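Local coordinates for protein DNA photolyase (PDB 4U63) that probably repairs ultraviolet-induced cyclobutane pyrimidine dimers in DNA with light, using a flavin-adenine dinucleotide cofactor and a methenyltetrahydrofolate antenna, at residues G267-S270 and P271-W275; P476-H480 and G481-E485. All blocks are in the same frame, centred on the assembly; numbering follows the deposited sequence.

Contact 1: G267-S270 and P271-W275; sequences GEIS and PAAVW
Ser270 caps the start of helix 271-276 with its hydroxyl, OG accepting from the backbone N of Ala273 at 3.0 Å along a moderately bent N-H line of 154°. The chi1 of 75° sets Ser270 OG between the backbone N and carbonyl carbon of its own residue, which directs it at the amide of Ala273; it also lies 3.4 Å from Ala273 CB. The carbonyl of the same serine takes the next amide: Val274 N reaches Ser270 O at 3.2 Å. Beside this polar pair, Ile269 CG1 lies 4.0 Å from Ala273 CB. Ile269 CD1 on Val274 CG2, at 4.1 Å, is the hydrophobic staple that accompanies the cap, the two branched side chains crossing at about a right angle. Further out, Asp39 OD2 is hydrogen-bonded to Ser270 OG, helix 227-238 packs on Ile269, and Phe293 and Ile297 of helix 287-309 touch Val274. Gly267, with positive phi, closes the preceding helix in a Schellman motif, and the chain needs just two more residues to reach the N-cap. Since OG accepts from Ala273 N and also bonds the carboxylate of Asp39, its own proton probably points to Asp39, giving this buried hydroxyl a partner for each role.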
loop_
_atom_site.group_PDB
_atom_site.type_symbol
_atom_site.label_atom_id
_atom_site.label_comp_id
_atom_site.label_asym_id
_atom_site.label_seq_id
_atom_site.Cartn_x
_atom_site.Cartn_y
_atom_site.Cartn_z
ATOM N N GLY A 267 -4.212 -1.696 7.613
ATOM C CA GLY A 267 -4.888 -1.106 8.767
ATOM C C GLY A 267 -4.406 -1.650 10.096
ATOM O O GLY A 267 -5.162 -1.681 11.084
ATOM N N GLU A 268 -3.143 -2.066 10.118
ATOM C CA GLU A 268 -2.504 -2.600 11.324
ATOM C C GLU A 268 -2.038 -1.481 12.241
ATOM O O GLU A 268 -1.706 -1.714 13.420
ATOM C CB GLU A 268 -1.352 -3.518 10.938
ATOM C CG GLU A 268 -1.868 -4.759 10.245
ATOM C CD GLU A 268 -0.827 -5.563 9.514
ATOM O OE1 GLU A 268 0.375 -5.222 9.545
ATOM O OE2 GLU A 268 -1.228 -6.566 8.884
ATOM N N ILE A 269 -1.993 -0.272 11.693
ATOM C CA ILE A 269 -1.717 0.937 12.462
ATOM C C ILE A 269 -2.497 2.064 11.784
ATOM O O ILE A 269 -2.632 2.071 10.565
ATOM C CB ILE A 269 -0.195 1.227 12.539
ATOM C CG1 ILE A 269 0.091 2.359 13.529
ATOM C CG2 ILE A 269 0.399 1.533 11.161
ATOM C CD1 ILE A 269 1.525 2.396 13.988
ATOM N N SER A 270 -3.027 2.993 12.569
ATOM C CA SER A 270 -3.765 4.128 12.016
ATOM C C SER A 270 -2.829 5.285 11.654
ATOM O O SER A 270 -1.798 5.460 12.293
ATOM C CB SER A 270 -4.794 4.623 13.023
ATOM O OG SER A 270 -4.195 5.354 14.077
ATOM N N PRO A 271 -3.200 6.102 10.645
ATOM C CA PRO A 271 -2.353 7.254 10.349
ATOM C C PRO A 271 -2.332 8.262 11.516
ATOM O O PRO A 271 -1.347 8.966 11.679
ATOM C CB PRO A 271 -2.998 7.846 9.084
ATOM C CG PRO A 271 -4.418 7.379 9.150
ATOM C CD PRO A 271 -4.303 5.986 9.676
ATOM N N ALA A 272 -3.395 8.311 12.327
ATOM C CA ALA A 272 -3.398 9.202 13.503
ATOM C C ALA A 272 -2.345 8.774 14.511
ATOM O O ALA A 272 -1.705 9.624 15.104
ATOM C CB ALA A 272 -4.765 9.254 14.165
ATOM N N ALA A 273 -2.173 7.461 14.696
ATOM C CA ALA A 273 -1.131 6.946 15.606
ATOM C C ALA A 273 0.264 7.311 15.099
ATOM O O ALA A 273 1.113 7.748 15.866
ATOM C CB ALA A 273 -1.252 5.440 15.776
ATOM N N VAL A 274 0.483 7.142 13.799
ATOM C CA VAL A 274 1.754 7.526 13.173
ATOM C C VAL A 274 2.016 9.033 13.358
ATOM O O VAL A 274 3.097 9.438 13.789
ATOM C CB VAL A 274 1.789 7.152 11.680
ATOM C CG1 VAL A 274 3.081 7.629 11.028
ATOM C CG2 VAL A 274 1.628 5.651 11.498
ATOM N N TRP A 275 1.022 9.852 13.048
ATOM C CA TRP A 275 1.145 11.314 13.216
ATOM C C TRP A 275 1.460 11.708 14.664
ATOM O O TRP A 275 2.397 12.493 14.931
ATOM C CB TRP A 275 -0.144 12.009 12.742
ATOM C CG TRP A 275 -0.044 13.512 12.688
ATOM C CD1 TRP A 275 -0.008 14.379 13.751
ATOM C CD2 TRP A 275 0.034 14.321 11.513
ATOM N NE1 TRP A 275 0.092 15.669 13.307
ATOM C CE2 TRP A 275 0.116 15.667 11.938
ATOM C CE3 TRP A 275 0.039 14.040 10.137
ATOM C CZ2 TRP A 275 0.208 16.732 11.040
ATOM C CZ3 TRP A 275 0.127 15.104 9.239
ATOM C CH2 TRP A 275 0.207 16.437 9.701
#

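Contact 2: P476-H480 and G481-E485; sequences PIVDH and GKARE
Val478 and Ala483 form the close apolar side of this helix start, with Val478 CG2 3.6 Å from Ala483 CB. The backbone of the first turn is bonded regularly: Ala483 N reaches Asp479 O at 2.9 Å, and Arg484 N reaches His480 O at 2.8 Å. The Asp479 side chain lies toward solvent. A chi1 of 171° carries its carboxylate away from its own N and brings it to the amide of Lys482, where Asp479 OD2 accepts from Lys482 N at 2.9 Å, on the anti side and 22° out of the carboxylate plane. Lys482 CG packs 3.3 Å from Asp479 OD2, but the bent lysine chain keeps NZ 4.7 Å from that oxygen, too far for a salt bridge. A water donates to Asp479 OD1 and accepts from Gly481 N, bridging the cap to the first turn. Looser still is a second water, in the plane of the His480 ring at its edge, joined by weak bonds to His480 NE2 and Arg484 NH1; the other ring nitrogen, ND1, is hydrogen-bonded to His375 NE2. Together these contacts make an N-cap at Asp479 with a hydrophobic staple between Val478 and Ala483, here opening the C-terminal helix 480-495.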
loop_
_atom_site.group_PDB
_atom_site.type_symbol
_atom_site.label_atom_id
_atom_site.label_comp_id
_atom_site.label_asym_id
_atom_site.label_seq_id
_atom_site.Cartn_x
_atom_site.Cartn_y
_atom_site.Cartn_z
ATOM N N PRO A 476 21.077 -3.321 -23.074
ATOM C CA PRO A 476 19.840 -2.550 -22.984
ATOM C C PRO A 476 18.825 -3.050 -23.980
ATOM O O PRO A 476 19.155 -3.246 -25.150
ATOM C CB PRO A 476 20.279 -1.129 -23.336
ATOM C CG PRO A 476 21.696 -1.091 -22.950
ATOM C CD PRO A 476 22.236 -2.445 -23.303
ATOM N N ILE A 477 17.595 -3.272 -23.522
ATOM C CA ILE A 477 16.535 -3.779 -24.404
ATOM C C ILE A 477 16.014 -2.704 -25.361
ATOM O O ILE A 477 15.377 -3.027 -26.371
ATOM C CB ILE A 477 15.385 -4.466 -23.622
ATOM C CG1 ILE A 477 14.650 -3.497 -22.691
ATOM C CG2 ILE A 477 15.939 -5.654 -22.843
ATOM C CD1 ILE A 477 13.357 -4.063 -22.135
ATOM N N VAL A 478 16.287 -1.436 -25.042
ATOM C CA VAL A 478 16.017 -0.330 -25.966
ATOM C C VAL A 478 17.146 0.711 -25.806
ATOM O O VAL A 478 17.720 0.851 -24.719
ATOM C CB VAL A 478 14.618 0.291 -25.712
ATOM C CG1 VAL A 478 14.577 1.029 -24.376
ATOM C CG2 VAL A 478 14.208 1.196 -26.868
ATOM N N ASP A 479 17.466 1.415 -26.894
ATOM C CA ASP A 479 18.411 2.528 -26.860
ATOM C C ASP A 479 17.678 3.745 -26.303
ATOM O O ASP A 479 16.552 4.016 -26.711
ATOM C CB ASP A 479 18.934 2.825 -28.269
ATOM C CG ASP A 479 19.757 4.103 -28.341
ATOM O OD1 ASP A 479 20.917 4.104 -27.886
ATOM O OD2 ASP A 479 19.247 5.106 -28.870
ATOM N N HIS A 480 18.309 4.465 -25.376
ATOM C CA HIS A 480 17.669 5.630 -24.739
ATOM C C HIS A 480 17.185 6.659 -25.755
ATOM O O HIS A 480 16.028 7.082 -25.704
ATOM C CB HIS A 480 18.606 6.316 -23.737
ATOM C CG HIS A 480 18.094 7.644 -23.263
ATOM N ND1 HIS A 480 17.026 7.757 -22.408
ATOM C CD2 HIS A 480 18.490 8.907 -23.536
ATOM C CE1 HIS A 480 16.783 9.032 -22.165
ATOM N NE2 HIS A 480 17.658 9.752 -22.840
ATOM N N GLY A 481 18.078 7.062 -26.662
ATOM C CA GLY A 481 17.759 8.065 -27.679
ATOM C C GLY A 481 16.585 7.655 -28.553
ATOM O O GLY A 481 15.644 8.417 -28.733
ATOM N N LYS A 482 16.634 6.436 -29.078
ATOM C CA LYS A 482 15.553 5.926 -29.939
ATOM C C LYS A 482 14.236 5.804 -29.161
ATOM O O LYS A 482 13.161 6.103 -29.689
ATOM C CB LYS A 482 15.922 4.563 -30.539
ATOM C CG LYS A 482 17.217 4.545 -31.349
ATOM C CD LYS A 482 16.999 4.698 -32.841
ATOM C CE LYS A 482 18.330 4.771 -33.585
ATOM N NZ LYS A 482 19.205 3.583 -33.350
ATOM N N ALA A 483 14.322 5.362 -27.909
ATOM C CA ALA A 483 13.130 5.208 -27.063
ATOM C C ALA A 483 12.498 6.564 -26.804
ATOM O O ALA A 483 11.283 6.725 -26.882
ATOM C CB ALA A 483 13.484 4.540 -25.750
ATOM N N ARG A 484 13.349 7.534 -26.508
ATOM C CA ARG A 484 12.921 8.905 -26.301
ATOM C C ARG A 484 12.206 9.464 -27.550
ATOM O O ARG A 484 11.111 10.020 -27.435
ATOM C CB ARG A 484 14.129 9.762 -25.921
ATOM C CG ARG A 484 13.765 11.168 -25.528
ATOM C CD ARG A 484 14.979 12.063 -25.381
ATOM N NE ARG A 484 14.538 13.441 -25.515
ATOM C CZ ARG A 484 13.977 14.170 -24.551
ATOM N NH1 ARG A 484 13.800 13.682 -23.323
ATOM N NH2 ARG A 484 13.599 15.418 -24.821
ATOM N N GLU A 485 12.818 9.302 -28.724
ATOM C CA GLU A 485 12.205 9.744 -29.995
ATOM C C GLU A 485 10.850 9.084 -30.233
ATOM O O GLU A 485 9.897 9.733 -30.659
ATOM C CB GLU A 485 13.105 9.431 -31.195
ATOM C CG GLU A 485 14.355 10.277 -31.310
ATOM C CD GLU A 485 15.328 9.728 -32.345
ATOM O OE1 GLU A 485 14.890 9.049 -33.297
ATOM O OE2 GLU A 485 16.536 9.970 -32.206
HETATM O O HOH W 1 21.008 6.699 -26.643
HETATM O O HOH W 2 15.914 12.177 -22.097
#

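Overall arrangement
Contact 1 and contact 2 are both helix starts with an N-cap side chain, yet they share no helix and do not touch: their centres lie 43 Å apart, their nearest atoms about 34 Å, on opposite sides of the chain's centre. Contact 1 comes first, where the loop after helix 261-265 enters helix 271-276; it is buried, and the side chain of Val274 lies about 7 Å from the bound flavin-adenine dinucleotide. Contact 2 follows some two hundred residues later, at the surface, where the loop after helix 459-465 enters helix 480-495. One thus belongs to the interior near the cofactor, the other to the periphery, where the last long helix begins.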